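PDB 3GAZ: alcohol dehydrogenase superfamily protein from Novosphingobium aromaticivorans, which probably acts as an NADP-dependent oxidoreductase of the medium-chain dehydrogenase/reductase superfamily. Local coordinates for residues I9-E14 against F20-L25; V76-E81 against F85-A90; S129-V134 against G295-R300; A138-V143 against L278-E283. One frame throughout, in Å; residues are numbered along the deposited sequence.

Contact 1. Residues I9-E14 against F20-L25; sequences IAAVVE and FVLRKL
Val13 lies alongside Phe20 in a two-stranded antiparallel beta hairpin, its CG2 methyl pressed close to the ring, 3.4 Å from Phe20 CE1. On the same face, Ala11 forms a low spot between Leu22 and Phe20, two residues apart on the partner strand: Leu22 leans in with CD2, 4.1 Å from Ala11 CB, and Phe20 CB flanks the same methyl. At the far end Ile9 reaches across to the partner backbone, with CD1 4.1 Å from Lys24 CA. The other face carries Ala10, Val12, Val21 and Arg23. Here Leu25 sends CD1 back to within 4.0 Å of Val12 CG2, and Glu14 runs across Val21 at about a right angle, its CD 3.9 Å from Val21 CG2. Arg23 is bent at chi2 (-71°) and chi3, which folds its guanidinium over Leu25 CD2. A water in the guanidinium plane, 2.8 Å from Arg23 NH1, donates to Glu14 OE2. With an alanine here in place of Glu14, the water bound to Arg23 would probably lose its carboxylate acceptor and Val21 CG2 the packing of the glutamate chain. Backbone bonds pair Ala10 with Arg23 and Val12 with Val21, both ways. The Arg23 and Leu25 end of this face takes part in the dimer contact: the guanidinium is linked to Glu14 through one water, their charged atoms not touching, while its salt bridge goes to Glu188 of the second subunit.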
# COMPACT_ATOMS: atom_id res chain seq x y z
N ILE A 9 -2.79 20.09 -8.17
CA ILE A 9 -1.63 19.80 -9.00
C ILE A 9 -0.76 18.84 -8.19
O ILE A 9 -0.56 19.03 -6.99
CB ILE A 9 -0.80 21.07 -9.30
CG1 ILE A 9 -1.60 22.04 -10.17
CG2 ILE A 9 0.51 20.69 -9.99
CD1 ILE A 9 -1.98 21.47 -11.52
N ALA A 10 -0.24 17.81 -8.85
CA ALA A 10 0.63 16.85 -8.18
C ALA A 10 1.66 16.34 -9.18
O ALA A 10 1.44 16.36 -10.39
CB ALA A 10 -0.20 15.68 -7.64
N ALA A 11 2.79 15.90 -8.65
CA ALA A 11 3.85 15.36 -9.49
C ALA A 11 3.69 13.84 -9.43
O ALA A 11 3.66 13.25 -8.35
CB ALA A 11 5.21 15.78 -8.97
N VAL A 12 3.59 13.22 -10.59
CA VAL A 12 3.42 11.78 -10.66
C VAL A 12 4.56 11.10 -11.39
O VAL A 12 4.97 11.55 -12.46
CB VAL A 12 2.10 11.41 -11.39
CG1 VAL A 12 1.93 9.90 -11.41
CG2 VAL A 12 0.92 12.08 -10.71
N VAL A 13 5.09 10.04 -10.80
CA VAL A 13 6.14 9.27 -11.44
C VAL A 13 5.33 8.15 -12.09
O VAL A 13 4.73 7.33 -11.39
CB VAL A 13 7.15 8.69 -10.43
CG1 VAL A 13 8.15 7.80 -11.15
CG2 VAL A 13 7.89 9.83 -9.74
N GLU A 14 5.28 8.15 -13.41
CA GLU A 14 4.49 7.18 -14.16
C GLU A 14 5.10 5.80 -14.31
O GLU A 14 4.40 4.79 -14.24
CB GLU A 14 4.15 7.77 -15.53
CG GLU A 14 3.71 9.23 -15.44
CD GLU A 14 3.11 9.76 -16.72
OE1 GLU A 14 3.71 9.55 -17.79
OE2 GLU A 14 2.04 10.40 -16.64
N PHE A 20 9.24 13.40 -13.24
CA PHE A 20 8.18 13.79 -12.32
C PHE A 20 7.20 14.57 -13.19
O PHE A 20 7.49 15.69 -13.61
CB PHE A 20 8.75 14.65 -11.20
CG PHE A 20 9.51 13.86 -10.17
CD1 PHE A 20 8.83 13.16 -9.18
CD2 PHE A 20 10.90 13.76 -10.23
CE1 PHE A 20 9.52 12.37 -8.26
CE2 PHE A 20 11.60 12.97 -9.32
CZ PHE A 20 10.91 12.28 -8.33
N VAL A 21 6.06 13.97 -13.48
CA VAL A 21 5.07 14.60 -14.34
C VAL A 21 3.99 15.37 -13.58
O VAL A 21 3.25 14.79 -12.79
CB VAL A 21 4.38 13.54 -15.23
CG1 VAL A 21 3.36 14.20 -16.15
CG2 VAL A 21 5.44 12.79 -16.03
N LEU A 22 3.92 16.68 -13.83
CA LEU A 22 2.91 17.50 -13.18
C LEU A 22 1.56 17.18 -13.82
O LEU A 22 1.41 17.23 -15.04
CB LEU A 22 3.23 18.98 -13.35
CG LEU A 22 4.49 19.48 -12.64
CD1 LEU A 22 4.59 20.99 -12.79
CD2 LEU A 22 4.44 19.10 -11.16
N ARG A 23 0.57 16.86 -12.98
CA ARG A 23 -0.77 16.50 -13.45
C ARG A 23 -1.86 17.19 -12.62
O ARG A 23 -1.66 17.46 -11.44
CB ARG A 23 -0.96 14.98 -13.32
CG ARG A 23 -0.09 14.11 -14.21
CD ARG A 23 -0.52 14.23 -15.65
NE ARG A 23 -1.98 14.11 -15.80
CZ ARG A 23 -2.67 13.01 -15.50
NH1 ARG A 23 -2.06 11.93 -15.05
NH2 ARG A 23 -3.99 13.01 -15.66
N LYS A 24 -3.00 17.48 -13.25
CA LYS A 24 -4.11 18.07 -12.51
C LYS A 24 -5.01 16.87 -12.21
O LYS A 24 -5.56 16.25 -13.12
CB LYS A 24 -4.88 19.09 -13.35
CG LYS A 24 -6.10 19.67 -12.63
CD LYS A 24 -6.72 20.85 -13.37
CE LYS A 24 -7.36 20.44 -14.69
NZ LYS A 24 -7.90 21.63 -15.43
N LEU A 25 -5.14 16.54 -10.93
CA LEU A 25 -5.94 15.39 -10.50
C LEU A 25 -7.01 15.76 -9.50
O LEU A 25 -7.04 16.88 -8.98
CB LEU A 25 -5.02 14.34 -9.85
CG LEU A 25 -3.76 13.95 -10.62
CD1 LEU A 25 -2.84 13.13 -9.73
CD2 LEU A 25 -4.15 13.18 -11.87
O HOH W 1 0.45 10.81 -14.70

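Contact 2. Residues V76-E81 against F85-A90; sequences VAVGPE and FRVGDA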
# COMPACT_ATOMS: atom_id res chain seq x y z
N VAL A 76 -6.86 22.60 5.91
CA VAL A 76 -7.87 23.41 5.23
C VAL A 76 -9.26 22.79 5.30
O VAL A 76 -10.25 23.42 4.94
CB VAL A 76 -7.50 23.64 3.75
CG1 VAL A 76 -6.30 24.56 3.66
CG2 VAL A 76 -7.21 22.32 3.06
N ALA A 77 -9.33 21.55 5.78
CA ALA A 77 -10.60 20.85 5.93
C ALA A 77 -10.40 19.70 6.91
O ALA A 77 -9.32 19.10 6.97
CB ALA A 77 -11.09 20.32 4.59
N VAL A 78 -11.44 19.40 7.67
CA VAL A 78 -11.37 18.34 8.65
C VAL A 78 -12.48 17.32 8.42
O VAL A 78 -13.63 17.69 8.16
CB VAL A 78 -11.48 18.90 10.09
CG1 VAL A 78 -11.39 17.79 11.10
CG2 VAL A 78 -10.37 19.92 10.32
N GLY A 79 -12.13 16.05 8.50
CA GLY A 79 -13.13 15.01 8.31
C GLY A 79 -13.93 14.82 9.58
O GLY A 79 -13.62 15.43 10.61
N PRO A 80 -14.98 13.99 9.55
CA PRO A 80 -15.79 13.75 10.74
C PRO A 80 -14.96 13.03 11.80
O PRO A 80 -13.93 12.44 11.49
CB PRO A 80 -16.92 12.87 10.21
CG PRO A 80 -17.06 13.31 8.78
CD PRO A 80 -15.62 13.43 8.35
N GLU A 81 -15.41 13.10 13.05
CA GLU A 81 -14.72 12.43 14.16
C GLU A 81 -13.30 12.91 14.45
O GLU A 81 -12.51 12.17 15.03
CB GLU A 81 -14.71 10.92 13.91
CG GLU A 81 -16.09 10.27 13.95
CD GLU A 81 -16.08 8.82 13.48
OE1 GLU A 81 -15.28 8.02 14.01
OE2 GLU A 81 -16.88 8.48 12.58
N PHE A 85 -7.43 18.66 15.47
CA PHE A 85 -7.02 19.76 14.60
C PHE A 85 -8.21 20.54 14.05
O PHE A 85 -9.28 19.98 13.83
CB PHE A 85 -6.18 19.22 13.43
CG PHE A 85 -4.84 18.68 13.85
CD1 PHE A 85 -3.83 19.54 14.28
CD2 PHE A 85 -4.60 17.32 13.84
CE1 PHE A 85 -2.60 19.04 14.69
CE2 PHE A 85 -3.37 16.81 14.25
CZ PHE A 85 -2.37 17.67 14.68
N ARG A 86 -8.01 21.84 13.85
CA ARG A 86 -9.04 22.72 13.32
C ARG A 86 -8.53 23.33 12.02
O ARG A 86 -7.32 23.36 11.78
CB ARG A 86 -9.36 23.86 14.29
CG ARG A 86 -10.10 23.47 15.55
CD ARG A 86 -10.44 24.71 16.37
NE ARG A 86 -11.34 25.61 15.65
CZ ARG A 86 -11.72 26.81 16.10
NH1 ARG A 86 -11.29 27.26 17.26
NH2 ARG A 86 -12.55 27.55 15.38
N VAL A 87 -9.45 23.81 11.20
CA VAL A 87 -9.07 24.45 9.95
C VAL A 87 -8.17 25.63 10.28
O VAL A 87 -8.48 26.44 11.16
CB VAL A 87 -10.32 24.95 9.20
CG1 VAL A 87 -9.91 25.79 8.00
CG2 VAL A 87 -11.14 23.76 8.74
N GLY A 88 -7.03 25.71 9.59
CA GLY A 88 -6.09 26.79 9.83
C GLY A 88 -4.84 26.37 10.60
O GLY A 88 -3.84 27.09 10.59
N ASP A 89 -4.88 25.22 11.26
CA ASP A 89 -3.73 24.74 12.03
C ASP A 89 -2.54 24.38 11.14
O ASP A 89 -2.69 23.66 10.16
CB ASP A 89 -4.10 23.51 12.86
CG ASP A 89 -4.99 23.84 14.04
OD1 ASP A 89 -5.11 25.03 14.40
OD2 ASP A 89 -5.56 22.89 14.62
N ALA A 90 -1.36 24.88 11.50
CA ALA A 90 -0.15 24.56 10.75
C ALA A 90 0.33 23.22 11.30
O ALA A 90 0.42 23.04 12.51
CB ALA A 90 0.91 25.63 10.96
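Val78, near the end of strand 70-78, meets a type II beta turn, Arg86 to Asp89, in the GroES-like domain. The turn lies in the loop leading to strand 90-94, and no hydrogen bond joins the two segments. Phe85 comes first: Val78 CG2 packs 3.7 Å from Phe85 O, while the phenyl ring turns from the strand to pack on Leu116 and Ser118 of strand 116-118. Arg86 opens the turn and adds little beyond its backbone, whose carbonyl C lies 4.2 Å from Val78 CG2. Val87 makes the broadest contribution on this side. A chi1 of 171° turns both its methyls onto one face of the Val76 carbonyl, CG1 and CG2 each 3.9 Å from Val76 O, and Val87 CG2 also meets Val78 CG2 at 4.2 Å. Gly88 has a phi of 106°, at which a side chain would jam against the preceding carbonyl O, and its backbone bonds to Val75 of the strand. Asp89 closes the turn through N to Arg86 O at 3.1 Å, and the chain enters the next strand at Ala90. The carboxylate of Asp89 also ties the turn from within: OD2 lies in the plane of the Phe85 ring at its edge, and accepts Arg86 N at 2.8 Å, nearly straight at 176° but from well above the carboxylate plane.

Contact 3. Residues S129-V134 against G295-R300; sequences SVLPLV and GKLAPR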
# COMPACT_ATOMS: atom_id res chain seq x y z
N SER A 129 9.33 20.53 7.16
CA SER A 129 9.09 19.45 6.21
C SER A 129 10.19 18.37 6.13
O SER A 129 9.90 17.24 5.75
CB SER A 129 8.84 20.01 4.81
OG SER A 129 10.04 20.49 4.23
N VAL A 130 11.42 18.72 6.47
CA VAL A 130 12.52 17.74 6.39
C VAL A 130 12.80 17.03 7.70
O VAL A 130 13.75 16.25 7.80
CB VAL A 130 13.83 18.41 5.92
CG1 VAL A 130 13.65 18.99 4.54
CG2 VAL A 130 14.25 19.50 6.92
N LEU A 131 11.97 17.28 8.71
CA LEU A 131 12.18 16.69 10.03
C LEU A 131 11.51 15.34 10.36
O LEU A 131 12.15 14.44 10.91
CB LEU A 131 11.75 17.73 11.08
CG LEU A 131 12.43 17.81 12.45
CD1 LEU A 131 13.95 17.85 12.31
CD2 LEU A 131 11.93 19.08 13.16
N PRO A 132 10.22 15.16 10.02
CA PRO A 132 9.49 13.92 10.32
C PRO A 132 10.20 12.56 10.24
O PRO A 132 10.51 11.97 11.27
CB PRO A 132 8.28 14.01 9.39
CG PRO A 132 7.99 15.48 9.39
CD PRO A 132 9.39 16.07 9.21
N LEU A 133 10.46 12.06 9.04
CA LEU A 133 11.10 10.74 8.90
C LEU A 133 12.40 10.56 9.67
O LEU A 133 12.53 9.62 10.46
CB LEU A 133 11.35 10.40 7.43
CG LEU A 133 12.12 9.08 7.21
CD1 LEU A 133 11.35 7.91 7.84
CD2 LEU A 133 12.33 8.84 5.72
N VAL A 134 13.37 11.44 9.44
CA VAL A 134 14.64 11.30 10.13
C VAL A 134 14.53 11.44 11.64
O VAL A 134 15.24 10.75 12.36
CB VAL A 134 15.72 12.28 9.57
CG1 VAL A 134 15.95 12.00 8.09
CG2 VAL A 134 15.32 13.73 9.80
N GLY A 295 14.96 25.28 21.80
CA GLY A 295 16.18 25.55 21.06
C GLY A 295 17.21 24.43 21.10
O GLY A 295 18.40 24.66 20.96
N LYS A 296 16.74 23.20 21.28
CA LYS A 296 17.64 22.05 21.33
C LYS A 296 17.57 21.20 20.07
O LYS A 296 18.26 20.18 19.96
CB LYS A 296 17.33 21.20 22.57
CG LYS A 296 17.64 21.91 23.88
CD LYS A 296 17.45 21.00 25.08
CE LYS A 296 17.93 21.67 26.35
NZ LYS A 296 17.99 20.72 27.50
N LEU A 297 16.74 21.62 19.12
CA LEU A 297 16.59 20.89 17.87
C LEU A 297 16.43 21.83 16.68
O LEU A 297 15.53 22.67 16.66
CB LEU A 297 15.38 19.95 17.93
CG LEU A 297 15.02 19.25 16.62
CD1 LEU A 297 16.17 18.35 16.16
CD2 LEU A 297 13.76 18.43 16.82
N ALA A 298 17.30 21.66 15.69
CA ALA A 298 17.27 22.46 14.48
C ALA A 298 17.60 21.55 13.30
O ALA A 298 18.68 20.96 13.25
CB ALA A 298 18.28 23.59 14.57
N PRO A 299 16.67 21.42 12.35
CA PRO A 299 16.95 20.56 11.20
C PRO A 299 18.03 21.18 10.32
O PRO A 299 18.14 22.40 10.23
CB PRO A 299 15.60 20.51 10.49
CG PRO A 299 15.07 21.89 10.73
CD PRO A 299 15.37 22.10 12.20
N ARG A 300 18.84 20.34 9.69
CA ARG A 300 19.88 20.83 8.80
C ARG A 300 19.19 20.92 7.44
O ARG A 300 18.86 19.90 6.83
CB ARG A 300 21.06 19.86 8.73
CG ARG A 300 22.31 20.50 8.15
CD ARG A 300 23.46 19.51 8.01
NE ARG A 300 24.70 20.19 7.63
CZ ARG A 300 25.81 19.57 7.25
NH1 ARG A 300 25.85 18.24 7.20
NH2 ARG A 300 26.89 20.27 6.95
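Two consecutive side chains, Val130 and Leu131, bear on a single carbon, Pro299 CB, and each does so from a less usual torsion. Leu131 has a chi1 of -148°, off the staggered positions, and brings CD1 to 3.6 Å from Pro299 CB. Val130 places CG2 in the crowded position between its backbone N and carbonyl carbon, from which the methyl lies 3.9 Å from Pro299 CB. Both cross the proline at about a right angle. The other branch of Leu131 turns to Leu297: the two leucines reach toward each other tip to tip, with Leu131 CD2 4.1 Å from Leu297 CD2. The contact thus fits the stretch leading into helix 132-145 against the loop after helix 278-293; that helix is ended by a Schellman motif with Gly295 as C-prime residue. Leu131 also touches Val166 of helix 162-173, while Leu297 packs back on Ala288, Leu291 and Val292. Arg300, next in the chain, points elsewhere and forms a salt bridge with Asp186. All four meeting side chains are buried and apolar, and no hydrogen bond crosses between the segments, so across them the fit probably rests mainly on apolar packing.

Contact 4. Residues A138-V143 against L278-E283; sequences AWEGLV and LAHFGE
Helices 132-145 and 278-293 meet here chiefly through side chains, Glu140 on the first approaching His280 and Phe281 on the second. The backbones stay well apart, the nearest CA atoms, Glu140 CA and Phe281 CA, being 10.1 Å from each other. Glu140 OE2 comes to the edges of both rings, near their planes: 4.2 Å from Phe281 CE1 and 4.4 Å from His280 CD2. Both are loose contacts with ring carbons, and no hydrogen bond crosses. His280 gets there with CG anti to its backbone N (chi1 -172°), its CB directed at the other helix. Phe281 starts out pointing away, and a chi1 of -91°, well away from staggered, lets the ring edge come back to Glu140. The polar ends find partners beyond the segments: Glu140 OE1 bonds to Thr268 OG1, and His280 NE2 to Asp144 OD2, just past the first segment. These two bonds help fix how the carboxylate and imidazole are turned. The wider pi-type turn at 140-143 starts at Glu140, and Val143 CG2 sits over the centre of the Trp139 ring, 3.6 Å above its plane. Trp139 itself fills space farther along the second helix, against Met284 and Glu287. Behind the first helix, Ala138 packs on Val166, Ala167 and Ile170 of helix 162-173, while Phe281 is covered by Thr271 and Leu272 of helix 270-274 and by Leu115 from a loop.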
# COMPACT_ATOMS: atom_id res chain seq x y z
N ALA A 138 15.52 8.47 14.12
CA ALA A 138 16.49 8.68 15.19
C ALA A 138 15.89 8.34 16.55
O ALA A 138 16.56 7.74 17.40
CB ALA A 138 16.95 10.13 15.18
N TRP A 139 14.64 8.73 16.76
CA TRP A 139 13.96 8.50 18.02
C TRP A 139 13.68 7.02 18.31
O TRP A 139 13.86 6.55 19.43
CB TRP A 139 12.65 9.28 18.06
CG TRP A 139 11.93 9.22 19.37
CD1 TRP A 139 11.11 8.22 19.82
CD2 TRP A 139 12.00 10.18 20.43
NE1 TRP A 139 10.65 8.51 21.09
CE2 TRP A 139 11.19 9.71 21.48
CE3 TRP A 139 12.67 11.40 20.58
CZ2 TRP A 139 11.03 10.42 22.68
CZ3 TRP A 139 12.51 12.11 21.78
CH2 TRP A 139 11.69 11.61 22.81
N GLU A 140 13.23 6.28 17.29
CA GLU A 140 12.94 4.87 17.50
C GLU A 140 14.19 4.12 17.93
O GLU A 140 14.11 3.18 18.72
CB GLU A 140 12.35 4.23 16.24
CG GLU A 140 11.08 4.90 15.76
CD GLU A 140 10.24 4.00 14.87
OE1 GLU A 140 10.82 3.28 14.02
OE2 GLU A 140 9.00 4.02 15.02
N GLY A 141 15.34 4.53 17.41
CA GLY A 141 16.57 3.86 17.75
C GLY A 141 17.13 4.26 19.10
O GLY A 141 17.46 3.40 19.93
N LEU A 142 17.22 5.56 19.33
CA LEU A 142 17.76 6.10 20.57
C LEU A 142 16.87 5.95 21.80
O LEU A 142 17.38 5.72 22.90
CB LEU A 142 18.09 7.58 20.40
CG LEU A 142 19.17 7.97 19.39
CD1 LEU A 142 19.19 9.49 19.24
CD2 LEU A 142 20.52 7.44 19.85
N VAL A 143 15.57 6.09 21.62
CA VAL A 143 14.65 6.01 22.76
C VAL A 143 13.87 4.71 22.85
O VAL A 143 14.01 3.97 23.82
CB VAL A 143 13.67 7.21 22.74
CG1 VAL A 143 12.77 7.17 23.97
CG2 VAL A 143 14.46 8.52 22.70
N LEU A 278 0.05 4.02 14.69
CA LEU A 278 -0.05 5.32 14.02
C LEU A 278 0.04 6.49 14.98
O LEU A 278 0.65 7.51 14.68
CB LEU A 278 -1.36 5.41 13.23
CG LEU A 278 -1.27 5.27 11.71
CD1 LEU A 278 -0.58 3.96 11.35
CD2 LEU A 278 -2.67 5.33 11.11
N ALA A 279 -0.59 6.35 16.15
CA ALA A 279 -0.59 7.41 17.15
C ALA A 279 0.81 7.75 17.65
O ALA A 279 1.08 8.90 18.01
CB ALA A 279 -1.49 7.02 18.32
N HIS A 280 1.69 6.76 17.69
CA HIS A 280 3.05 6.96 18.16
C HIS A 280 3.79 7.99 17.29
O HIS A 280 4.68 8.69 17.77
CB HIS A 280 3.81 5.63 18.16
CG HIS A 280 5.16 5.68 18.80
ND1 HIS A 280 5.36 6.24 20.05
CD2 HIS A 280 6.36 5.22 18.39
CE1 HIS A 280 6.64 6.12 20.37
NE2 HIS A 280 7.27 5.50 19.39
N PHE A 281 3.42 8.07 16.02
CA PHE A 281 4.06 9.02 15.11
C PHE A 281 3.83 10.46 15.52
O PHE A 281 4.79 11.22 15.71
CB PHE A 281 3.57 8.80 13.67
CG PHE A 281 4.42 7.83 12.89
CD1 PHE A 281 5.16 6.84 13.54
CD2 PHE A 281 4.48 7.90 11.50
CE1 PHE A 281 5.95 5.95 12.82
CE2 PHE A 281 5.26 7.02 10.78
CZ PHE A 281 6.01 6.04 11.44
N GLY A 282 2.57 10.84 15.67
CA GLY A 282 2.26 12.20 16.08
C GLY A 282 2.87 12.50 17.44
O GLY A 282 3.29 13.62 17.73
N GLU A 283 2.92 11.48 18.30
CA GLU A 283 3.49 11.65 19.62
C GLU A 283 4.97 11.98 19.53
O GLU A 283 5.45 12.89 20.21
CB GLU A 283 3.29 10.38 20.45
CG GLU A 283 1.84 10.11 20.85
CD GLU A 283 1.23 11.25 21.63
OE1 GLU A 283 0.72 12.20 21.01
OE2 GLU A 283 1.26 11.20 22.88

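From the N terminus, contact 1 closes first, a five-residue loop in the N-terminal hairpin, one end of which touches the second subunit. Contact 2 follows in series, closing the short loop between strands 70-78 and 90-94; its centre lies about 25 Å from that of contact 1. Contacts 3 and 4 are long-range and nested: residues 129-134 open the outer loop, which ends at 295-300, and the pairing of 138-143 with 278-283 lies inside it, with centres about 14 Å apart. The loop they enclose contains the whole six-stranded parallel sheet, so together they bring the chain after that sheet back to helix 132-145 and the stretch leading into it.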